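PDB 2Q01: uronate isomerase from Caulobacter crescentus, which catalyses the reversible isomerisation of D-glucuronate to D-fructuronate and of D-galacturonate to D-tagaturonate in the metabolism of pentoses and glucuronate. Local coordinates for residues R71-S75 and Q76-L80; K84-K88 and A89-D93; D143-T146 and A147-T151; F389-P393 and E394-R398; G42-P46 and S47-T51. All blocks are in the same frame, centred on the assembly; numbering follows the deposited sequence. Where two conformers were deposited one is given.

All five contacts are local, made within continuous stretches of ten residues or fewer. Interactions 1 and 4 are buried and both reach the second subunit: the first closes helix 67-74 beside a potassium ion, the other starts helix 393-407, and Arg71 packs on Phe389 between them. Interaction 2, a turn at the surface, follows interaction 1 in the chain and touches it through Leu80 O and Val85 N. Interactions 3 and 5 are partly buried; no other chain touches interactions 2, 3 and 5. Capping at helix starts dominates interactions 4 and 5, with a serine and an aspartate respectively; interaction 3 is the last part of helix 138-149, and interaction 2 combines a backbone-bonded turn with Lys84 and Arg86 laid against Val91.

Interaction 1. Residues R71-S75 and Q76-L80; sequences RMLYS and QGVSL. With K (potassium ion), chain D.
Tyr74 swings CG to the far side from its own N (chi1 -176°), which turns the ring to where CD1 meets CD1 of Leu80, 3.6 Å away. Val78 is set so that CG2 lies beside its own N, on the side of Leu73, and the two side chains run next to each other, CB of Leu73 to CB of Val78 at 3.9 Å. Leu83 and Phe103 also pack on Leu73. The backbone turns tightly here. Leu73 O is gripped from opposite faces of its carbonyl plane, by Gln76 N at 2.9 Å and by Val78 N at 3.2 Å. A weaker bond of 3.5 Å joins Gly77 N to Tyr74 O, and the positive phi of Gly77 (110°) swings the chain away from the helical path. Tyr74 O is further tied to Val78 O by a water that donates to both. At the last residues of the helix, Ser75 OG donates to Met72 O at 2.6 Å, while CE of Met72 lies alongside CG of Gln76. Ser75 O binds the potassium ion, 3.0 Å away, whose other protein ligands, Ala375, Tyr378, Leu381 and Asn411, come from the second subunit. Here a Schellman motif, with its 6-to-1 and weak 5-to-2 bonds, glycine and apolar pair, closes helix 67-74 at an intersubunit potassium site.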
loop_
_atom_site.group_PDB
_atom_site.type_symbol
_atom_site.label_atom_id
_atom_site.label_comp_id
_atom_site.label_asym_id
_atom_site.label_seq_id
_atom_site.Cartn_x
_atom_site.Cartn_y
_atom_site.Cartn_z
ATOM N N ARG B 71 22.970 10.410 4.652
ATOM C CA ARG B 71 21.611 10.603 5.146
ATOM C C ARG B 71 21.450 10.038 6.554
ATOM O O ARG B 71 21.175 10.774 7.503
ATOM C CB ARG B 71 20.600 9.951 4.200
ATOM C CG ARG B 71 20.006 10.903 3.175
ATOM C CD ARG B 71 19.013 10.191 2.270
ATOM N NE ARG B 71 17.959 9.526 3.030
ATOM C CZ ARG B 71 16.749 10.037 3.234
ATOM N NH1 ARG B 71 15.852 9.362 3.940
ATOM N NH2 ARG B 71 16.436 11.225 2.734
ATOM N N MET B 72 21.623 8.727 6.681
ATOM C CA MET B 72 21.493 8.042 7.970
ATOM C C MET B 72 22.309 8.709 9.058
ATOM O O MET B 72 21.827 8.896 10.172
ATOM C CB MET B 72 21.945 6.578 7.888
ATOM C CG MET B 72 20.860 5.529 7.693
ATOM S SD MET B 72 19.579 5.330 8.951
ATOM C CE MET B 72 20.375 5.841 10.452
ATOM N N LEU B 73 23.554 9.046 8.738
ATOM C CA LEU B 73 24.423 9.680 9.710
ATOM C C LEU B 73 23.912 11.075 10.060
ATOM O O LEU B 73 23.760 11.384 11.241
ATOM C CB LEU B 73 25.886 9.670 9.253
ATOM C CG LEU B 73 26.627 8.365 9.582
ATOM C CD1 LEU B 73 26.655 7.428 8.401
ATOM C CD2 LEU B 73 28.043 8.648 10.022
ATOM N N TYR B 74 23.579 11.878 9.043
ATOM C CA TYR B 74 22.982 13.207 9.258
ATOM C C TYR B 74 21.692 13.120 10.060
ATOM O O TYR B 74 21.390 13.991 10.878
ATOM C CB TYR B 74 22.707 13.923 7.937
ATOM C CG TYR B 74 22.187 15.334 8.096
ATOM C CD1 TYR B 74 23.017 16.355 8.546
ATOM C CD2 TYR B 74 20.868 15.649 7.788
ATOM C CE1 TYR B 74 22.549 17.651 8.686
ATOM C CE2 TYR B 74 20.391 16.945 7.924
ATOM C CZ TYR B 74 21.237 17.940 8.370
ATOM O OH TYR B 74 20.774 19.225 8.510
ATOM N N SER B 75 20.956 12.042 9.826
ATOM C CA SER B 75 19.725 11.758 10.536
ATOM C C SER B 75 19.930 11.468 12.016
ATOM O O SER B 75 18.964 11.488 12.784
ATOM C CB SER B 75 18.987 10.590 9.874
ATOM O OG SER B 75 19.332 9.343 10.457
ATOM N N GLN B 76 21.166 11.185 12.414
ATOM C CA GLN B 76 21.447 10.773 13.783
ATOM C C GLN B 76 22.336 11.761 14.542
ATOM O O GLN B 76 22.796 11.469 15.649
ATOM C CB GLN B 76 22.033 9.360 13.791
ATOM C CG GLN B 76 20.992 8.268 13.555
ATOM C CD GLN B 76 20.263 7.857 14.829
ATOM O OE1 GLN B 76 20.860 7.769 15.906
ATOM N NE2 GLN B 76 18.972 7.593 14.708
ATOM N N GLY B 77 22.563 12.931 13.949
ATOM C CA GLY B 77 23.280 14.016 14.621
ATOM C C GLY B 77 24.670 14.325 14.094
ATOM O O GLY B 77 25.362 15.193 14.635
ATOM N N VAL B 78 25.082 13.622 13.043
ATOM C CA VAL B 78 26.408 13.814 12.457
ATOM C C VAL B 78 26.363 14.965 11.446
ATOM O O VAL B 78 25.433 15.048 10.646
ATOM C CB VAL B 78 26.928 12.508 11.783
ATOM C CG1 VAL B 78 28.356 12.671 11.284
ATOM C CG2 VAL B 78 26.845 11.330 12.743
ATOM N N SER B 79 27.346 15.863 11.509
ATOM C CA SER B 79 27.465 16.941 10.532
ATOM C C SER B 79 28.110 16.421 9.250
ATOM O O SER B 79 28.887 15.468 9.284
ATOM C CB SER B 79 28.268 18.114 11.103
ATOM O OG SER B 79 29.595 17.733 11.421
ATOM N N LEU B 80 27.779 17.049 8.123
ATOM C CA LEU B 80 28.317 16.651 6.821
ATOM C C LEU B 80 29.778 17.061 6.635
ATOM O O LEU B 80 30.485 16.494 5.795
ATOM C CB LEU B 80 27.470 17.211 5.672
ATOM C CG LEU B 80 25.998 16.814 5.561
ATOM C CD1 LEU B 80 25.140 17.923 6.116
ATOM C CD2 LEU B 80 25.620 16.535 4.124
HETATM K K K D . 16.023 10.945 12.705
HETATM O O HOH W 1 23.010 15.990 11.847
HETATM O O HOH W 2 16.865 11.106 15.191
#

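Interaction 2. Residues K84-K88 and A89-D93; sequences KVRSK and AGVPD
Lys84 starts one arm of a hairpin-like loop and reaches across to the returning arm, where its CE lies 3.4 Å from Pro92 O. The two arms run almost exactly antiparallel and are joined by a tight beta turn, Ser87 to Gly90, in the loop that leads from helix 67-74 to helix 96-105. The aliphatic part of Lys84 also crosses Val91, with CE 3.8 Å from CG1. Next along, Val85 turns its side chain from the opposing arm and packs on Leu80, but its carbonyl O abuts the proline ring, 3.4 Å from Pro92 CG. Arg86 starts out extended and then bends at chi3 (-79°), which brings the guanidinium edge-on to Val91: CG2 lies in the plane of that group, 3.7 Å from NH2. Val91 is thus forked, one methyl against each long basic side chain. Ser87 and Gly90 bond reciprocally: the firmer bond runs from Ser87 N to Gly90 O at 3.0 Å, while the turn-closing one, Gly90 N to Ser87 O, is weak. Lys88 and Ala89 form the corner with backbone angles close to type I, and Gly90 leaves it with a positive phi. The hydroxyl of Ser87 is hydrogen-bonded mainly to Ser323 O; as in an ST turn, it also takes a weak but straight bond from Ala89 N, 3.4 Å from Ser87 OG at 170°.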
loop_
_atom_site.group_PDB
_atom_site.type_symbol
_atom_site.label_atom_id
_atom_site.label_comp_id
_atom_site.label_asym_id
_atom_site.label_seq_id
_atom_site.Cartn_x
_atom_site.Cartn_y
_atom_site.Cartn_z
ATOM N N LYS B 84 33.365 14.847 5.399
ATOM C CA LYS B 84 33.990 15.442 4.198
ATOM C C LYS B 84 33.073 15.573 2.975
ATOM O O LYS B 84 33.530 15.441 1.832
ATOM C CB LYS B 84 35.293 14.714 3.817
ATOM C CG LYS B 84 36.567 15.479 4.141
ATOM C CD LYS B 84 37.742 14.972 3.318
ATOM C CE LYS B 84 38.666 16.117 2.932
ATOM N NZ LYS B 84 39.704 15.703 1.957
ATOM N N VAL B 85 31.791 15.843 3.218
ATOM C CA VAL B 85 30.811 15.982 2.135
ATOM C C VAL B 85 30.945 17.362 1.502
ATOM O O VAL B 85 30.865 18.376 2.202
ATOM C CB VAL B 85 29.349 15.771 2.631
ATOM C CG1 VAL B 85 28.361 15.887 1.476
ATOM C CG2 VAL B 85 29.197 14.422 3.329
ATOM N N ARG B 86 31.150 17.381 0.183
ATOM C CA ARG B 86 31.294 18.618 -0.587
ATOM C C ARG B 86 30.165 19.612 -0.320
ATOM O O ARG B 86 28.986 19.321 -0.542
ATOM C CB ARG B 86 31.413 18.319 -2.089
ATOM C CG ARG B 86 31.465 19.562 -2.975
ATOM C CD ARG B 86 31.941 19.242 -4.379
ATOM N NE ARG B 86 33.392 19.098 -4.436
ATOM C CZ ARG B 86 34.082 18.836 -5.542
ATOM N NH1 ARG B 86 33.462 18.688 -6.705
ATOM N NH2 ARG B 86 35.402 18.725 -5.483
ATOM N N SER B 87 30.561 20.774 0.192
ATOM C CA SER B 87 29.666 21.889 0.471
ATOM C C SER B 87 29.554 22.768 -0.778
ATOM O O SER B 87 30.121 22.443 -1.827
ATOM C CB SER B 87 30.224 22.687 1.657
ATOM O OG SER B 87 29.409 23.793 1.988
ATOM N N LYS B 88 28.819 23.874 -0.673
ATOM C CA LYS B 88 28.788 24.878 -1.739
ATOM C C LYS B 88 30.054 25.731 -1.670
ATOM O O LYS B 88 30.446 26.364 -2.656
ATOM C CB LYS B 88 27.537 25.753 -1.634
ATOM C CG LYS B 88 26.984 26.205 -2.973
ATOM C CD LYS B 88 25.500 26.528 -2.866
ATOM C CE LYS B 88 24.873 26.724 -4.236
ATOM N NZ LYS B 88 23.390 26.820 -4.154
ATOM N N ALA B 89 30.682 25.728 -0.491
ATOM C CA ALA B 89 31.973 26.373 -0.255
ATOM C C ALA B 89 33.163 25.426 -0.495
ATOM O O ALA B 89 34.317 25.799 -0.273
ATOM C CB ALA B 89 32.017 26.954 1.160
ATOM N N GLY B 90 32.875 24.204 -0.948
ATOM C CA GLY B 90 33.911 23.240 -1.333
ATOM C C GLY B 90 34.101 22.066 -0.388
ATOM O O GLY B 90 33.300 21.852 0.526
ATOM N N VAL B 91 35.173 21.308 -0.622
ATOM C CA VAL B 91 35.543 20.150 0.198
ATOM C C VAL B 91 36.016 20.610 1.588
ATOM O O VAL B 91 36.935 21.428 1.681
ATOM C CB VAL B 91 36.657 19.309 -0.489
ATOM C CG1 VAL B 91 36.787 17.942 0.161
ATOM C CG2 VAL B 91 36.386 19.157 -1.985
ATOM N N PRO B 92 35.371 20.106 2.664
ATOM C CA PRO B 92 35.688 20.459 4.055
ATOM C C PRO B 92 37.118 20.141 4.499
ATOM O O PRO B 92 37.785 19.281 3.915
ATOM C CB PRO B 92 34.696 19.619 4.866
ATOM C CG PRO B 92 33.584 19.358 3.941
ATOM C CD PRO B 92 34.234 19.172 2.605
ATOM N N ASP B 93 37.553 20.829 5.554
ATOM C CA ASP B 93 38.934 20.787 6.042
ATOM C C ASP B 93 39.281 19.535 6.849
ATOM O O ASP B 93 40.428 19.371 7.267
ATOM C CB ASP B 93 39.229 22.030 6.898
ATOM C CG ASP B 93 39.208 23.326 6.095
ATOM O OD1 ASP B 93 40.140 24.139 6.270
ATOM O OD2 ASP B 93 38.268 23.542 5.300
#

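Interaction 3. Residues D143-T146 and A147-T151; sequences DRIT and AALAT
Leu149 lies one helical turn beyond Ile145, and the two meet through a methyl on each, Ile145 CG2 to Leu149 CD1 at 4.2 Å. With chi1 near -72°, Leu149 keeps CG beside its own N and close against the preceding turn, 3.3 Å from Ile145 O. That same oxygen accepts Leu149 N at 2.9 Å, the amide tilted only 16° from the carbonyl plane. This is the buried stripe of helix 138-149: Ile145 packs on Ala58 and Leu62, and Leu149 on Leu61, which seats the helix against helix 58-63. On its outer side Ala147 rides over the earlier turn, its N bonded to Asp143 O at 2.9 Å, while Asp143 turns its carboxylate off to a salt bridge with Arg97. The next bond in the i to i+4 series, Ala148 N to Arg144 O, is 3.2 Å long. Thr146 sends its hydroxyl back to Phe142 O. Its carbonyl oxygen takes two weak bonds, one from Leu149 N, which bonds chiefly to Ile145 O, and one from Ala150 N, neither of them well aligned. Ala148 O is held more firmly, since Thr151 binds it twice, through its backbone N and through OG1, the hydroxyl lying in the carbonyl plane 2.7 Å from Ala148 O.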
loop_
_atom_site.group_PDB
_atom_site.type_symbol
_atom_site.label_atom_id
_atom_site.label_comp_id
_atom_site.label_asym_id
_atom_site.label_seq_id
_atom_site.Cartn_x
_atom_site.Cartn_y
_atom_site.Cartn_z
ATOM N N ASP B 143 43.269 2.433 5.354
ATOM C CA ASP B 143 44.530 2.386 4.615
ATOM C C ASP B 143 44.720 1.136 3.752
ATOM O O ASP B 143 45.518 1.160 2.819
ATOM C CB ASP B 143 45.745 2.662 5.520
ATOM C CG ASP B 143 45.690 1.914 6.838
ATOM O OD1 ASP B 143 45.988 2.535 7.879
ATOM O OD2 ASP B 143 45.350 0.711 6.844
ATOM N N ARG B 144 43.983 0.063 4.044
ATOM C CA ARG B 144 43.993 -1.114 3.168
ATOM C C ARG B 144 43.181 -0.907 1.887
ATOM O O ARG B 144 43.532 -1.453 0.842
ATOM C CB ARG B 144 43.543 -2.383 3.893
ATOM C CG ARG B 144 44.641 -3.032 4.722
ATOM C CD ARG B 144 44.638 -4.541 4.550
ATOM N NE ARG B 144 43.596 -5.203 5.334
ATOM C CZ ARG B 144 43.014 -6.352 4.995
ATOM N NH1 ARG B 144 42.080 -6.878 5.778
ATOM N NH2 ARG B 144 43.351 -6.973 3.871
ATOM N N ILE B 145 42.101 -0.128 1.977
ATOM C CA ILE B 145 41.331 0.287 0.799
ATOM C C ILE B 145 42.137 1.310 -0.005
ATOM O O ILE B 145 42.267 1.189 -1.223
ATOM C CB ILE B 145 39.942 0.867 1.186
ATOM C CG1 ILE B 145 39.009 -0.246 1.676
ATOM C CG2 ILE B 145 39.295 1.593 0.006
ATOM C CD1 ILE B 145 37.761 0.253 2.417
ATOM N N THR B 146 42.685 2.301 0.696
ATOM C CA THR B 146 43.511 3.351 0.099
ATOM C C THR B 146 44.730 2.780 -0.639
ATOM O O THR B 146 45.012 3.182 -1.772
ATOM C CB THR B 146 43.949 4.375 1.173
ATOM O OG1 THR B 146 42.793 4.843 1.878
ATOM C CG2 THR B 146 44.674 5.560 0.550
ATOM N N ALA B 147 45.420 1.828 -0.005
ATOM C CA ALA B 147 46.558 1.139 -0.625
ATOM C C ALA B 147 46.146 0.358 -1.866
ATOM O O ALA B 147 46.877 0.346 -2.861
ATOM C CB ALA B 147 47.243 0.215 0.368
ATOM N N ALA B 148 44.974 -0.278 -1.793
ATOM C CA ALA B 148 44.403 -1.025 -2.915
ATOM C C ALA B 148 44.043 -0.118 -4.090
ATOM O O ALA B 148 44.191 -0.520 -5.241
ATOM C CB ALA B 148 43.183 -1.826 -2.467
ATOM N N LEU B 149 43.598 1.104 -3.797
ATOM C CA LEU B 149 43.207 2.068 -4.832
ATOM C C LEU B 149 44.374 2.582 -5.664
ATOM O O LEU B 149 44.182 3.039 -6.793
ATOM C CB LEU B 149 42.446 3.245 -4.221
ATOM C CG LEU B 149 41.028 2.959 -3.726
ATOM C CD1 LEU B 149 40.444 4.206 -3.108
ATOM C CD2 LEU B 149 40.146 2.447 -4.852
ATOM N N ALA B 150 45.578 2.500 -5.100
ATOM C CA ALA B 150 46.803 2.884 -5.804
ATOM C C ALA B 150 47.250 1.842 -6.835
ATOM O O ALA B 150 47.976 2.176 -7.776
ATOM C CB ALA B 150 47.922 3.170 -4.810
ATOM N N THR B 151 46.809 0.596 -6.658
ATOM C CA THR B 151 47.196 -0.518 -7.535
ATOM C C THR B 151 46.547 -0.423 -8.919
ATOM O O THR B 151 45.557 0.289 -9.103
ATOM C CB THR B 151 46.874 -1.909 -6.904
ATOM O OG1 THR B 151 45.463 -2.156 -6.946
ATOM C CG2 THR B 151 47.362 -2.000 -5.458
#

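Interaction 4. Residues F389-P393 and E394-R398; sequences FHDSP and EGMMR
Gly395 brings a bare alpha carbon up against the loop that precedes its helix: its CA lies 3.3 Å from His390 O in a CA-H...O contact, the glycine letting two backbones five residues apart touch directly. Behind this fold-back is an inverse gamma turn centred on Asp391, which carries the chain sharply round into Ser392. There chi1 of 65° sets OG between the backbone N and the carbonyl carbon, and in that position it accepts Gly395 N at 3.3 Å. The carbonyl of Ser392 takes the first full helical bond, from Met396 N at 2.8 Å, virtually straight at 178° and with the donor nearly on the line of the carbonyl bond. Met396 stays close to the same oxygen with its side chain, CG to Ser392 O at 3.0 Å, before extending toward Val431 and Val435 of helix 425-445. One residue on, the equivalent bond from Met397 N to Pro393 O is weak, at 3.4 Å. The second subunit reaches this helix start: its Glu405 is hydrogen-bonded to Ser392 OG and Glu394 N, and its Arg448 and Arg442 form salt bridges with the carboxylate of Glu394. The bond from Gly395 N makes Ser392 a serine N-cap, followed by proline in the first turn, starting helix 393-407 after barrel strand 381-383, at a subunit interface.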
loop_
_atom_site.group_PDB
_atom_site.type_symbol
_atom_site.label_atom_id
_atom_site.label_comp_id
_atom_site.label_asym_id
_atom_site.label_seq_id
_atom_site.Cartn_x
_atom_site.Cartn_y
_atom_site.Cartn_z
ATOM N N PHE B 389 14.508 4.475 -2.983
ATOM C CA PHE B 389 14.276 3.943 -1.645
ATOM C C PHE B 389 13.713 2.527 -1.706
ATOM O O PHE B 389 13.835 1.759 -0.747
ATOM C CB PHE B 389 13.308 4.849 -0.873
ATOM C CG PHE B 389 13.778 6.270 -0.744
ATOM C CD1 PHE B 389 13.298 7.262 -1.597
ATOM C CD2 PHE B 389 14.710 6.619 0.227
ATOM C CE1 PHE B 389 13.742 8.570 -1.481
ATOM C CE2 PHE B 389 15.155 7.928 0.354
ATOM C CZ PHE B 389 14.670 8.906 -0.497
ATOM N N HIS B 390 13.090 2.199 -2.838
ATOM C CA HIS B 390 12.466 0.897 -3.050
ATOM C C HIS B 390 13.377 -0.048 -3.831
ATOM O O HIS B 390 13.011 -1.179 -4.124
ATOM C CB HIS B 390 11.119 1.069 -3.745
ATOM C CG HIS B 390 10.301 2.199 -3.202
ATOM N ND1 HIS B 390 9.829 2.223 -1.908
ATOM C CD2 HIS B 390 9.872 3.348 -3.779
ATOM C CE1 HIS B 390 9.146 3.336 -1.710
ATOM N NE2 HIS B 390 9.156 4.035 -2.830
ATOM N N ASP B 391 14.571 0.433 -4.155
ATOM C CA ASP B 391 15.635 -0.388 -4.715
ATOM C C ASP B 391 16.303 -1.135 -3.543
ATOM O O ASP B 391 17.316 -0.694 -2.981
ATOM C CB ASP B 391 16.603 0.517 -5.493
ATOM C CG ASP B 391 17.873 -0.190 -5.934
ATOM O OD1 ASP B 391 17.832 -1.392 -6.278
ATOM O OD2 ASP B 391 18.926 0.481 -5.936
ATOM N N SER B 392 15.703 -2.266 -3.181
ATOM C CA SER B 392 16.002 -2.955 -1.934
ATOM C C SER B 392 15.287 -4.318 -1.905
ATOM O O SER B 392 14.290 -4.485 -2.606
ATOM C CB SER B 392 15.537 -2.084 -0.766
ATOM O OG SER B 392 14.131 -1.934 -0.772
ATOM N N PRO B 393 15.801 -5.298 -1.115
ATOM C CA PRO B 393 15.183 -6.627 -0.968
ATOM C C PRO B 393 13.656 -6.644 -0.798
ATOM O O PRO B 393 12.962 -7.317 -1.567
ATOM C CB PRO B 393 15.868 -7.184 0.282
ATOM C CG PRO B 393 17.225 -6.601 0.231
ATOM C CD PRO B 393 17.058 -5.214 -0.340
ATOM N N GLU B 394 13.146 -5.905 0.185
ATOM C CA GLU B 394 11.698 -5.781 0.388
ATOM C C GLU B 394 10.982 -5.022 -0.734
ATOM O O GLU B 394 9.839 -5.329 -1.058
ATOM C CB GLU B 394 11.385 -5.146 1.747
ATOM C CG GLU B 394 10.646 -6.062 2.714
ATOM C CD GLU B 394 11.503 -7.188 3.264
ATOM O OE1 GLU B 394 12.413 -6.907 4.073
ATOM O OE2 GLU B 394 11.251 -8.355 2.902
ATOM N N GLY B 395 11.660 -4.040 -1.323
ATOM C CA GLY B 395 11.072 -3.197 -2.358
ATOM C C GLY B 395 10.929 -3.903 -3.688
ATOM O O GLY B 395 9.867 -3.848 -4.313
ATOM N N MET B 396 11.994 -4.567 -4.125
ATOM C CA MET B 396 11.970 -5.315 -5.377
ATOM C C MET B 396 10.952 -6.450 -5.321
ATOM O O MET B 396 10.282 -6.746 -6.309
ATOM C CB MET B 396 13.359 -5.869 -5.698
ATOM C CG MET B 396 14.474 -4.842 -5.601
ATOM S SD MET B 396 16.114 -5.577 -5.763
ATOM C CE MET B 396 17.080 -4.148 -6.244
ATOM N N MET B 397 10.844 -7.081 -4.157
ATOM C CA MET B 397 9.891 -8.160 -3.955
ATOM C C MET B 397 8.470 -7.637 -4.059
ATOM O O MET B 397 7.637 -8.258 -4.712
ATOM C CB MET B 397 10.119 -8.844 -2.600
ATOM C CG MET B 397 9.311 -10.129 -2.381
ATOM S SD MET B 397 9.774 -11.518 -3.450
ATOM C CE MET B 397 11.460 -11.826 -2.933
ATOM N N ARG B 398 8.200 -6.497 -3.421
ATOM C CA ARG B 398 6.877 -5.862 -3.479
ATOM C C ARG B 398 6.496 -5.485 -4.909
ATOM O O ARG B 398 5.359 -5.706 -5.324
ATOM C CB ARG B 398 6.803 -4.646 -2.562
ATOM C CG ARG B 398 6.538 -4.991 -1.106
ATOM C CD ARG B 398 6.085 -3.782 -0.318
ATOM N NE ARG B 398 7.123 -2.756 -0.216
ATOM C CZ ARG B 398 8.016 -2.679 0.767
ATOM N NH1 ARG B 398 8.916 -1.698 0.772
ATOM N NH2 ARG B 398 8.019 -3.579 1.744
#

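Interaction 5. Residues G42-P46 and S47-T51; sequences GHTDP and SWFAT
Asp45 OD2 is gripped twice by Ser47, by the backbone N at 3.2 Å and, more weakly, by OG at 3.0 Å. The amide comes to the carboxylate from above its plane, 51° out of it, while the N-H itself aims well at the oxygen. A chi1 of -162°, which puts the carboxylate opposite the residue's own N, lets Asp45 reach Ser47, while the path of the backbone holds CB over the indole of Trp48. That methylene stands 3.6 Å from the centroid of the five-membered ring, close to the normal, a CH-pi contact over the face. Thr44 CB comes to the other end of the ring system, 3.9 Å from Trp48 CZ3. Beyond the segments, Phe55 meets Trp48 edge-to-face, and Phe49 has the same relation to Phe422.

The backbone winds into the helix here. Trp48 N donates to Asp45 O at 3.2 Å, closing the first turn, and Ala50 N lies in the carbonyl plane of Pro46 O, 3.3 Å from it. Ser47 O is taken from opposite faces by the N and OG1 of Thr51. Pro46 packs on His180 and His181 of helix 179-186, and Phe49 on Leu168 of strand 165-169. The Asp45 cap forms an Asx turn with proline in second place, which leads the loop after strand 37-39 into helix 47-51; just upstream, His41-Gly42-His43 has the His-X-His pattern that follows the first barrel strand in the metallo-dependent hydrolase superfamily.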
loop_
_atom_site.group_PDB
_atom_site.type_symbol
_atom_site.label_atom_id
_atom_site.label_comp_id
_atom_site.label_asym_id
_atom_site.label_seq_id
_atom_site.Cartn_x
_atom_site.Cartn_y
_atom_site.Cartn_z
ATOM N N GLY B 42 22.159 5.097 -15.121
ATOM C CA GLY B 42 22.984 5.379 -13.948
ATOM C C GLY B 42 23.679 6.727 -13.966
ATOM O O GLY B 42 23.560 7.486 -14.934
ATOM N N HIS B 43 24.428 7.007 -12.897
ATOM C CA HIS B 43 25.020 8.328 -12.679
ATOM C C HIS B 43 26.521 8.320 -12.382
ATOM O O HIS B 43 27.009 9.158 -11.622
ATOM C CB HIS B 43 24.267 9.064 -11.565
ATOM C CG HIS B 43 22.824 9.303 -11.872
ATOM N ND1 HIS B 43 22.380 10.414 -12.558
ATOM C CD2 HIS B 43 21.722 8.565 -11.600
ATOM C CE1 HIS B 43 21.067 10.353 -12.689
ATOM N NE2 HIS B 43 20.644 9.239 -12.118
ATOM N N THR B 44 27.252 7.388 -12.987
ATOM C CA THR B 44 28.712 7.377 -12.865
ATOM C C THR B 44 29.313 8.471 -13.751
ATOM O O THR B 44 28.685 8.906 -14.725
ATOM C CB THR B 44 29.343 5.993 -13.211
ATOM O OG1 THR B 44 29.113 5.679 -14.590
ATOM C CG2 THR B 44 28.772 4.881 -12.321
ATOM N N ASP B 45 30.515 8.920 -13.400
ATOM C CA ASP B 45 31.204 9.979 -14.133
ATOM C C ASP B 45 31.954 9.343 -15.301
ATOM O O ASP B 45 32.806 8.486 -15.081
ATOM C CB ASP B 45 32.180 10.698 -13.193
ATOM C CG ASP B 45 32.624 12.062 -13.704
ATOM O OD1 ASP B 45 33.091 12.862 -12.866
ATOM O OD2 ASP B 45 32.534 12.347 -14.915
ATOM N N PRO B 46 31.632 9.753 -16.547
ATOM C CA PRO B 46 32.327 9.270 -17.752
ATOM C C PRO B 46 33.815 9.622 -17.816
ATOM O O PRO B 46 34.571 8.955 -18.521
ATOM C CB PRO B 46 31.588 9.982 -18.890
ATOM C CG PRO B 46 30.963 11.181 -18.252
ATOM C CD PRO B 46 30.552 10.696 -16.898
ATOM N N SER B 47 34.222 10.659 -17.088
ATOM C CA SER B 47 35.618 11.087 -17.045
ATOM C C SER B 47 36.517 10.082 -16.326
ATOM O O SER B 47 37.725 10.058 -16.563
ATOM C CB SER B 47 35.738 12.454 -16.377
ATOM O OG SER B 47 35.577 12.346 -14.976
ATOM N N TRP B 48 35.925 9.267 -15.453
ATOM C CA TRP B 48 36.645 8.200 -14.753
ATOM C C TRP B 48 37.263 7.195 -15.719
ATOM O O TRP B 48 38.359 6.701 -15.482
ATOM C CB TRP B 48 35.726 7.454 -13.780
ATOM C CG TRP B 48 35.247 8.255 -12.594
ATOM C CD1 TRP B 48 35.804 9.396 -12.081
ATOM C CD2 TRP B 48 34.131 7.941 -11.750
ATOM N NE1 TRP B 48 35.094 9.818 -10.981
ATOM C CE2 TRP B 48 34.064 8.943 -10.755
ATOM C CE3 TRP B 48 33.174 6.911 -11.743
ATOM C CZ2 TRP B 48 33.071 8.952 -9.765
ATOM C CZ3 TRP B 48 32.188 6.920 -10.755
ATOM C CH2 TRP B 48 32.146 7.934 -9.781
ATOM N N PHE B 49 36.561 6.915 -16.812
ATOM C CA PHE B 49 37.019 5.937 -17.796
ATOM C C PHE B 49 37.786 6.570 -18.953
ATOM O O PHE B 49 38.522 5.879 -19.657
ATOM C CB PHE B 49 35.840 5.101 -18.309
ATOM C CG PHE B 49 34.992 4.534 -17.212
ATOM C CD1 PHE B 49 33.777 5.123 -16.879
ATOM C CD2 PHE B 49 35.426 3.431 -16.483
ATOM C CE1 PHE B 49 33.000 4.611 -15.848
ATOM C CE2 PHE B 49 34.655 2.914 -15.450
ATOM C CZ PHE B 49 33.440 3.504 -15.133
ATOM N N ALA B 50 37.621 7.876 -19.144
ATOM C CA ALA B 50 38.328 8.577 -20.209
ATOM C C ALA B 50 39.756 8.901 -19.786
ATOM O O ALA B 50 40.689 8.776 -20.584
ATOM C CB ALA B 50 37.581 9.841 -20.623
ATOM N N THR B 51 39.922 9.310 -18.529
ATOM C CA THR B 51 41.246 9.623 -17.995
ATOM C C THR B 51 41.923 8.389 -17.402
ATOM O O THR B 51 43.146 8.268 -17.462
ATOM C CB THR B 51 41.208 10.754 -16.930
ATOM O OG1 THR B 51 40.537 10.296 -15.747
ATOM C CG2 THR B 51 40.507 11.997 -17.474
#